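Local coordinates for glycosyl hydrolases family 31 family protein (Aspergillus niger, PDB 6DRU) that hydrolyses xyloglucan oligosaccharides, releasing alpha-xylose from the glucose at their non-reducing end, at residues Glu459-Ser471 with Gln477-Thr489. Sequence-based numbering, arbitrary orientation.
Sequences EGSACDHVSLSRS and QRFCSMIWSGDTT. With XYS (alpha-D-xylopyranose), chain N.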
ATOM      1  N   GLU A 459      26.792 -21.302 -24.568  1.00 72.46           N
ATOM      2  CA  GLU A 459      25.686 -20.549 -25.139  1.00 76.78           C
ATOM      3  C   GLU A 459      26.210 -19.612 -26.221  1.00 78.94           C
ATOM      4  O   GLU A 459      27.288 -19.025 -26.089  1.00 79.87           O
ATOM      5  CB  GLU A 459      24.955 -19.769 -24.044  1.00 79.78           C
ATOM      6  CG  GLU A 459      23.801 -18.913 -24.542  1.00 87.17           C
ATOM      7  CD  GLU A 459      23.142 -18.115 -23.431  1.00 91.28           C
ATOM      8  OE1 GLU A 459      23.686 -17.058 -23.050  1.00 96.64           O
ATOM      9  OE2 GLU A 459      22.081 -18.553 -22.935  1.00 92.66           O
ATOM     10  N   GLY A 460      25.445 -19.478 -27.301  1.00 68.90           N
ATOM     11  CA  GLY A 460      25.848 -18.701 -28.447  1.00 64.03           C
ATOM     12  C   GLY A 460      26.465 -19.511 -29.570  1.00 74.03           C
ATOM     13  O   GLY A 460      26.475 -19.046 -30.717  1.00 73.40           O
ATOM     14  N   SER A 461      26.980 -20.703 -29.273  1.00 71.48           N
ATOM     15  CA  SER A 461      27.522 -21.577 -30.302  1.00 68.59           C
ATOM     16  C   SER A 461      26.382 -22.280 -31.036  1.00 71.29           C
ATOM     17  O   SER A 461      25.199 -22.046 -30.772  1.00 73.52           O
ATOM     18  CB  SER A 461      28.494 -22.583 -29.690  1.00 61.61           C
ATOM     19  OG  SER A 461      27.820 -23.507 -28.856  1.00 85.41           O
ATOM     20  N   ALA A 462      26.741 -23.156 -31.972  1.00 75.33           N
ATOM     21  CA  ALA A 462      25.741 -23.828 -32.792  1.00 77.76           C
ATOM     22  C   ALA A 462      24.806 -24.669 -31.930  1.00 75.95           C
ATOM     23  O   ALA A 462      25.242 -25.371 -31.013  1.00 80.02           O
ATOM     24  CB  ALA A 462      26.420 -24.703 -33.843  1.00 80.16           C
ATOM     25  N   CYS A 463      23.512 -24.589 -32.228  1.00 74.22           N
ATOM     26  CA  CYS A 463      22.511 -25.358 -31.503  1.00 67.63           C
ATOM     27  C   CYS A 463      22.382 -26.755 -32.089  1.00 64.40           C
ATOM     28  O   CYS A 463      22.472 -26.946 -33.305  1.00 80.77           O
ATOM     29  CB  CYS A 463      21.147 -24.664 -31.555  1.00 70.40           C
ATOM     30  SG  CYS A 463      21.072 -22.999 -30.864  1.00101.08           S
ATOM     31  N   ASP A 464      22.177 -27.736 -31.214  1.00 70.74           N
ATOM     32  CA  ASP A 464      21.780 -29.069 -31.647  1.00 73.28           C
ATOM     33  C   ASP A 464      20.273 -29.252 -31.612  1.00 67.59           C
ATOM     34  O   ASP A 464      19.729 -30.043 -32.391  1.00 75.25           O
ATOM     35  CB  ASP A 464      22.437 -30.136 -30.766  1.00 84.13           C
ATOM     36  CG  ASP A 464      23.881 -30.398 -31.142  1.00105.23           C
ATOM     37  OD1 ASP A 464      24.394 -29.720 -32.059  1.00113.38           O
ATOM     38  OD2 ASP A 464      24.505 -31.279 -30.515  1.00108.91           O
ATOM     39  N   HIS A 465      19.589 -28.531 -30.727  1.00 70.20           N
ATOM     40  CA  HIS A 465      18.149 -28.641 -30.563  1.00 65.99           C
ATOM     41  C   HIS A 465      17.578 -27.251 -30.318  1.00 66.82           C
ATOM     42  O   HIS A 465      18.306 -26.300 -30.019  1.00 73.75           O
ATOM     43  CB  HIS A 465      17.800 -29.594 -29.416  1.00 60.91           C
ATOM     44  CG  HIS A 465      18.596 -30.862 -29.430  1.00 70.12           C
ATOM     45  ND1 HIS A 465      18.288 -31.926 -30.251  1.00 71.69           N
ATOM     46  CD2 HIS A 465      19.702 -31.227 -28.740  1.00 69.30           C
ATOM     47  CE1 HIS A 465      19.164 -32.897 -30.057  1.00 72.17           C
ATOM     48  NE2 HIS A 465      20.032 -32.498 -29.145  1.00 82.46           N
ATOM     49  N   VAL A 466      16.257 -27.134 -30.449  1.00 61.07           N
ATOM     50  CA  VAL A 466      15.561 -25.865 -30.294  1.00 66.09           C
ATOM     51  C   VAL A 466      14.422 -26.030 -29.298  1.00 61.83           C
ATOM     52  O   VAL A 466      14.045 -27.138 -28.919  1.00 62.74           O
ATOM     53  CB  VAL A 466      15.017 -25.320 -31.631  1.00 64.68           C
ATOM     54  CG1 VAL A 466      16.115 -25.254 -32.672  1.00 59.18           C
ATOM     55  CG2 VAL A 466      13.866 -26.185 -32.117  1.00 54.86           C
ATOM     56  N   SER A 467      13.877 -24.891 -28.876  1.00 61.06           N
ATOM     57  CA  SER A 467      12.673 -24.842 -28.065  1.00 54.25           C
ATOM     58  C   SER A 467      11.682 -23.889 -28.718  1.00 69.12           C
ATOM     59  O   SER A 467      12.070 -22.933 -29.396  1.00 68.35           O
ATOM     60  CB  SER A 467      12.964 -24.394 -26.626  1.00 56.49           C
ATOM     61  OG  SER A 467      13.277 -23.014 -26.571  1.00 56.56           O
ATOM     62  N   LEU A 468      10.396 -24.164 -28.521  1.00 62.29           N
ATOM     63  CA  LEU A 468       9.321 -23.361 -29.091  1.00 58.94           C
ATOM     64  C   LEU A 468       8.629 -22.625 -27.951  1.00 58.00           C
ATOM     65  O   LEU A 468       7.965 -23.247 -27.115  1.00 63.27           O
ATOM     66  CB  LEU A 468       8.342 -24.239 -29.870  1.00 58.82           C
ATOM     67  CG  LEU A 468       7.142 -23.567 -30.539  1.00 53.53           C
ATOM     68  CD1 LEU A 468       7.589 -22.503 -31.527  1.00 45.73           C
ATOM     69  CD2 LEU A 468       6.284 -24.608 -31.235  1.00 52.39           C
ATOM     70  N   SER A 469       8.791 -21.305 -27.917  1.00 53.83           N
ATOM     71  CA  SER A 469       8.259 -20.471 -26.850  1.00 52.14           C
ATOM     72  C   SER A 469       7.247 -19.480 -27.408  1.00 56.48           C
ATOM     73  O   SER A 469       7.343 -19.052 -28.563  1.00 60.93           O
ATOM     74  CB  SER A 469       9.386 -19.717 -26.130  1.00 53.00           C
ATOM     75  OG  SER A 469       8.871 -18.687 -25.305  1.00 54.92           O
ATOM     76  N   ARG A 470       6.278 -19.114 -26.572  1.00 54.51           N
ATOM     77  CA  ARG A 470       5.244 -18.154 -26.937  1.00 51.25           C
ATOM     78  C   ARG A 470       5.478 -16.775 -26.337  1.00 54.11           C
ATOM     79  O   ARG A 470       4.667 -15.871 -26.555  1.00 54.89           O
ATOM     80  CB  ARG A 470       3.869 -18.671 -26.505  1.00 51.57           C
ATOM     81  CG  ARG A 470       2.721 -18.226 -27.395  1.00 55.80           C
ATOM     82  CD  ARG A 470       1.407 -18.806 -26.907  1.00 59.07           C
ATOM     83  NE  ARG A 470       1.050 -18.315 -25.582  1.00 58.73           N
ATOM     84  CZ  ARG A 470       0.067 -18.816 -24.843  1.00 64.67           C
ATOM     85  NH1 ARG A 470      -0.655 -19.831 -25.300  1.00 57.23           N
ATOM     86  NH2 ARG A 470      -0.191 -18.307 -23.647  1.00 60.14           N
ATOM     87  N   SER A 471       6.561 -16.594 -25.584  1.00 53.59           N
ATOM     88  CA  SER A 471       6.836 -15.323 -24.934  1.00 48.63           C
ATOM     89  C   SER A 471       8.339 -15.189 -24.728  1.00 56.82           C
ATOM     90  O   SER A 471       9.111 -16.113 -24.999  1.00 53.18           O
ATOM     91  CB  SER A 471       6.079 -15.205 -23.606  1.00 53.32           C
ATOM     92  OG  SER A 471       6.126 -13.882 -23.102  1.00 54.86           O
ATOM     93  N   GLN A 477      16.749 -13.500 -28.054  1.00 58.68           N
ATOM     94  CA  GLN A 477      17.364 -14.113 -29.224  1.00 62.12           C
ATOM     95  C   GLN A 477      18.638 -14.874 -28.886  1.00 61.73           C
ATOM     96  O   GLN A 477      19.149 -15.600 -29.744  1.00 67.22           O
ATOM     97  CB  GLN A 477      17.664 -13.053 -30.287  1.00 55.26           C
ATOM     98  CG  GLN A 477      18.766 -12.074 -29.920  1.00 56.07           C
ATOM     99  CD  GLN A 477      18.259 -10.889 -29.125  1.00 63.80           C
ATOM    100  OE1 GLN A 477      17.081 -10.816 -28.777  1.00 60.02           O
ATOM    101  NE2 GLN A 477      19.149  -9.944 -28.842  1.00 60.45           N
ATOM    102  N   ARG A 478      19.157 -14.735 -27.664  1.00 62.51           N
ATOM    103  CA  ARG A 478      20.377 -15.430 -27.278  1.00 57.57           C
ATOM    104  C   ARG A 478      20.168 -16.926 -27.078  1.00 63.58           C
ATOM    105  O   ARG A 478      21.156 -17.652 -26.925  1.00 66.80           O
ATOM    106  CB  ARG A 478      20.938 -14.821 -25.994  1.00 56.12           C
ATOM    107  CG  ARG A 478      20.156 -15.203 -24.748  1.00 63.58           C
ATOM    108  CD  ARG A 478      20.699 -14.513 -23.510  1.00 59.66           C
ATOM    109  NE  ARG A 478      20.460 -13.075 -23.541  1.00 61.55           N
ATOM    110  CZ  ARG A 478      20.814 -12.237 -22.572  1.00 62.20           C
ATOM    111  NH1 ARG A 478      21.427 -12.694 -21.488  1.00 67.58           N
ATOM    112  NH2 ARG A 478      20.554 -10.942 -22.686  1.00 63.15           N
ATOM    113  N   PHE A 479      18.927 -17.400 -27.075  1.00 58.67           N
ATOM    114  CA  PHE A 479      18.620 -18.792 -26.781  1.00 64.47           C
ATOM    115  C   PHE A 479      18.361 -19.579 -28.061  1.00 62.55           C
ATOM    116  O   PHE A 479      17.952 -19.025 -29.083  1.00 60.34           O
ATOM    117  CB  PHE A 479      17.393 -18.901 -25.871  1.00 65.16           C
ATOM    118  CG  PHE A 479      17.509 -18.126 -24.590  1.00 62.65           C
ATOM    119  CD1 PHE A 479      18.459 -18.466 -23.642  1.00 62.19           C
ATOM    120  CD2 PHE A 479      16.653 -17.071 -24.324  1.00 66.84           C
ATOM    121  CE1 PHE A 479      18.562 -17.759 -22.458  1.00 58.23           C
ATOM    122  CE2 PHE A 479      16.749 -16.360 -23.142  1.00 62.25           C
ATOM    123  CZ  PHE A 479      17.706 -16.706 -22.207  1.00 52.74           C
ATOM    124  N   CYS A 480      18.603 -20.890 -27.989  1.00 62.04           N
ATOM    125  CA  CYS A 480      18.146 -21.810 -29.024  1.00 60.57           C
ATOM    126  C   CYS A 480      16.627 -21.914 -28.960  1.00 58.76           C
ATOM    127  O   CYS A 480      16.087 -22.988 -28.675  1.00 60.65           O
ATOM    128  CB  CYS A 480      18.779 -23.195 -28.851  1.00 62.25           C
ATOM    129  SG  CYS A 480      20.591 -23.257 -28.904  1.00 98.47           S
ATOM    130  N   SER A 481      15.931 -20.810 -29.220  1.00 58.64           N
ATOM    131  CA  SER A 481      14.500 -20.728 -28.970  1.00 58.89           C
ATOM    132  C   SER A 481      13.852 -19.854 -30.032  1.00 58.38           C
ATOM    133  O   SER A 481      14.379 -18.794 -30.378  1.00 59.99           O
ATOM    134  CB  SER A 481      14.220 -20.160 -27.574  1.00 55.97           C
ATOM    135  OG  SER A 481      12.832 -20.158 -27.290  1.00 68.40           O
ATOM    136  N   MET A 482      12.709 -20.306 -30.542  1.00 56.06           N
ATOM    137  CA  MET A 482      11.948 -19.575 -31.545  1.00 63.12           C
ATOM    138  C   MET A 482      10.608 -19.144 -30.963  1.00 63.59           C
ATOM    139  O   MET A 482       9.988 -19.879 -30.188  1.00 66.85           O
ATOM    140  CB  MET A 482      11.733 -20.422 -32.805  1.00 57.13           C
ATOM    141  CG  MET A 482      10.909 -21.678 -32.586  1.00 67.10           C
ATOM    142  SD  MET A 482      10.668 -22.637 -34.093  1.00 66.95           S
ATOM    143  CE  MET A 482      12.173 -23.608 -34.120  1.00 59.21           C
ATOM    144  N   ILE A 483      10.170 -17.945 -31.336  1.00 64.41           N
ATOM    145  CA  ILE A 483       8.921 -17.371 -30.851  1.00 61.38           C
ATOM    146  C   ILE A 483       7.858 -17.563 -31.923  1.00 73.17           C
ATOM    147  O   ILE A 483       8.142 -17.438 -33.121  1.00 72.70           O
ATOM    148  CB  ILE A 483       9.100 -15.875 -30.519  1.00 59.02           C
ATOM    149  CG1 ILE A 483      10.242 -15.672 -29.521  1.00 51.04           C
ATOM    150  CG2 ILE A 483       7.815 -15.287 -29.962  1.00 61.36           C
ATOM    151  CD1 ILE A 483       9.996 -16.285 -28.171  1.00 64.49           C
ATOM    152  N   TRP A 484       6.631 -17.869 -31.503  1.00 63.90           N
ATOM    153  CA  TRP A 484       5.512 -17.948 -32.428  1.00 64.58           C
ATOM    154  C   TRP A 484       4.374 -17.081 -31.906  1.00 63.00           C
ATOM    155  O   TRP A 484       4.263 -16.830 -30.703  1.00 65.19           O
ATOM    156  CB  TRP A 484       5.061 -19.406 -32.667  1.00 61.93           C
ATOM    157  CG  TRP A 484       3.891 -19.892 -31.865  1.00 64.76           C
ATOM    158  CD1 TRP A 484       2.584 -19.904 -32.257  1.00 63.54           C
ATOM    159  CD2 TRP A 484       3.924 -20.490 -30.564  1.00 61.82           C
ATOM    160  NE1 TRP A 484       1.797 -20.447 -31.272  1.00 56.34           N
ATOM    161  CE2 TRP A 484       2.595 -20.815 -30.220  1.00 68.22           C
ATOM    162  CE3 TRP A 484       4.943 -20.768 -29.648  1.00 60.43           C
ATOM    163  CZ2 TRP A 484       2.260 -21.406 -29.005  1.00 66.39           C
ATOM    164  CZ3 TRP A 484       4.608 -21.356 -28.441  1.00 63.03           C
ATOM    165  CH2 TRP A 484       3.278 -21.664 -28.129  1.00 58.38           C
ATOM    166  N   SER A 485       3.535 -16.615 -32.830  1.00 60.92           N
ATOM    167  CA  SER A 485       2.602 -15.527 -32.561  1.00 57.39           C
ATOM    168  C   SER A 485       1.417 -15.922 -31.686  1.00 62.21           C
ATOM    169  O   SER A 485       0.550 -15.075 -31.452  1.00 72.82           O
ATOM    170  CB  SER A 485       2.094 -14.951 -33.882  1.00 64.26           C
ATOM    171  OG  SER A 485       1.452 -15.947 -34.658  1.00 66.35           O
ATOM    172  N   GLY A 486       1.342 -17.158 -31.206  1.00 59.96           N
ATOM    173  CA  GLY A 486       0.292 -17.521 -30.273  1.00 61.90           C
ATOM    174  C   GLY A 486      -1.022 -17.888 -30.945  1.00 72.11           C
ATOM    175  O   GLY A 486      -1.094 -18.187 -32.142  1.00 77.45           O
ATOM    176  N   ASP A 487      -2.084 -17.851 -30.142  1.00 66.42           N
ATOM    177  CA  ASP A 487      -3.401 -18.312 -30.572  1.00 61.25           C
ATOM    178  C   ASP A 487      -4.068 -17.266 -31.458  1.00 63.25           C
ATOM    179  O   ASP A 487      -4.378 -16.160 -31.002  1.00 59.56           O
ATOM    180  CB  ASP A 487      -4.273 -18.621 -29.360  1.00 63.68           C
ATOM    181  CG  ASP A 487      -3.777 -19.817 -28.579  1.00 67.26           C
ATOM    182  OD1 ASP A 487      -2.821 -20.473 -29.045  1.00 57.93           O
ATOM    183  OD2 ASP A 487      -4.339 -20.101 -27.501  1.00 76.62           O
ATOM    184  N   THR A 488      -4.296 -17.621 -32.719  1.00 73.06           N
ATOM    185  CA  THR A 488      -4.924 -16.743 -33.691  1.00 75.58           C
ATOM    186  C   THR A 488      -6.159 -17.421 -34.271  1.00 68.82           C
ATOM    187  O   THR A 488      -6.284 -18.648 -34.254  1.00 70.36           O
ATOM    188  CB  THR A 488      -3.949 -16.376 -34.817  1.00 62.00           C
ATOM    189  OG1 THR A 488      -3.214 -17.539 -35.217  1.00 63.45           O
ATOM    190  CG2 THR A 488      -2.974 -15.313 -34.344  1.00 61.73           C
ATOM    191  N   THR A 489      -7.076 -16.608 -34.787  1.00 60.36           N
ATOM    192  CA  THR A 489      -8.279 -17.124 -35.424  1.00 65.63           C
ATOM    193  C   THR A 489      -8.009 -17.451 -36.888  1.00 70.32           C
ATOM    194  O   THR A 489      -7.228 -16.775 -37.562  1.00 62.14           O
ATOM    195  CB  THR A 489      -9.431 -16.123 -35.317  1.00 62.78           C
ATOM    196  OG1 THR A 489      -8.959 -14.809 -35.638  1.00 69.30           O
ATOM    197  CG2 THR A 489     -10.007 -16.122 -33.909  1.00 67.99           C
TER
HETATM  198  C1  XYS N 834      -2.077 -23.123 -26.325  1.00 74.91           C
HETATM  199  C2  XYS N 834      -1.086 -22.988 -27.458  1.00 72.98           C
HETATM  200  C3  XYS N 834      -1.490 -23.918 -28.580  1.00 72.64           C
HETATM  201  C4  XYS N 834      -1.656 -25.322 -28.043  1.00 71.74           C
HETATM  202  C5  XYS N 834      -2.581 -25.296 -26.845  1.00 73.07           C
HETATM  203  O1  XYS N 834      -3.366 -22.800 -26.792  1.00 64.79           O
HETATM  204  O2  XYS N 834      -1.069 -21.658 -27.917  1.00 73.96           O
HETATM  205  O3  XYS N 834      -0.501 -23.910 -29.583  1.00 76.70           O
HETATM  206  O4  XYS N 834      -2.211 -26.143 -29.044  1.00 63.86           O
HETATM  207  O5  XYS N 834      -2.057 -24.448 -25.847  1.00 71.89           O
HETATM  208  O   HOH W   1      22.465 -20.232 -27.267  1.00 59.53           O
HETATM  209  O   HOH W   2       3.102 -15.039 -28.983  1.00 57.84           O
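Two neighbouring parallel strands of the GH31 TIM barrel, 467-469 and 481-484, run side by side from a disulfide at their N-terminal ends to the xylose pocket at their C-terminal ends. S467, L468 and S469 pair with S481, M482 and I483; M482 N donates to S467 O and S469 N to M482 O, both nearly straight, and W484 N reaches S469 O less directly. Before the strands, C463 SG and C480 SG are joined covalently with a dihedral of -91°; C480 is the central residue of an inverse gamma turn, and its O accepts S467 N at 2.9 Å. On one face of the sheet S481 OG, anti to its own N (chi1 -176°), donates to S467 OG at 3.0 Å and also bonds Q444. On the other face L468 CD1 packs on M482 CG at 3.6 Å, while M482 CE, brought round by the bend at chi3, meets V466 CG2. W484 is the joint to the pocket: R470 CG lies over one face of its six-membered ring, 3.6 Å from the centroid, and L468 lies toward the opposite face. The R470 chain then bends at chi3, and NH1 donates to xylose O2 at 3.2 Å, the sugar oxygen lying in the guanidinium plane; NH2 forms a salt bridge with D398. D487, the likely proton donor, accepts xylose O1 through OD2 at 3.0 Å. A water donating to R470 O and W484 O ties the two segments just past the strands. Strand 391-394 flanks 467-469 and strand 513-514 flanks 481-484, both parallel, while helix 439-455 packs against the serine-bearing side and the disulfide end.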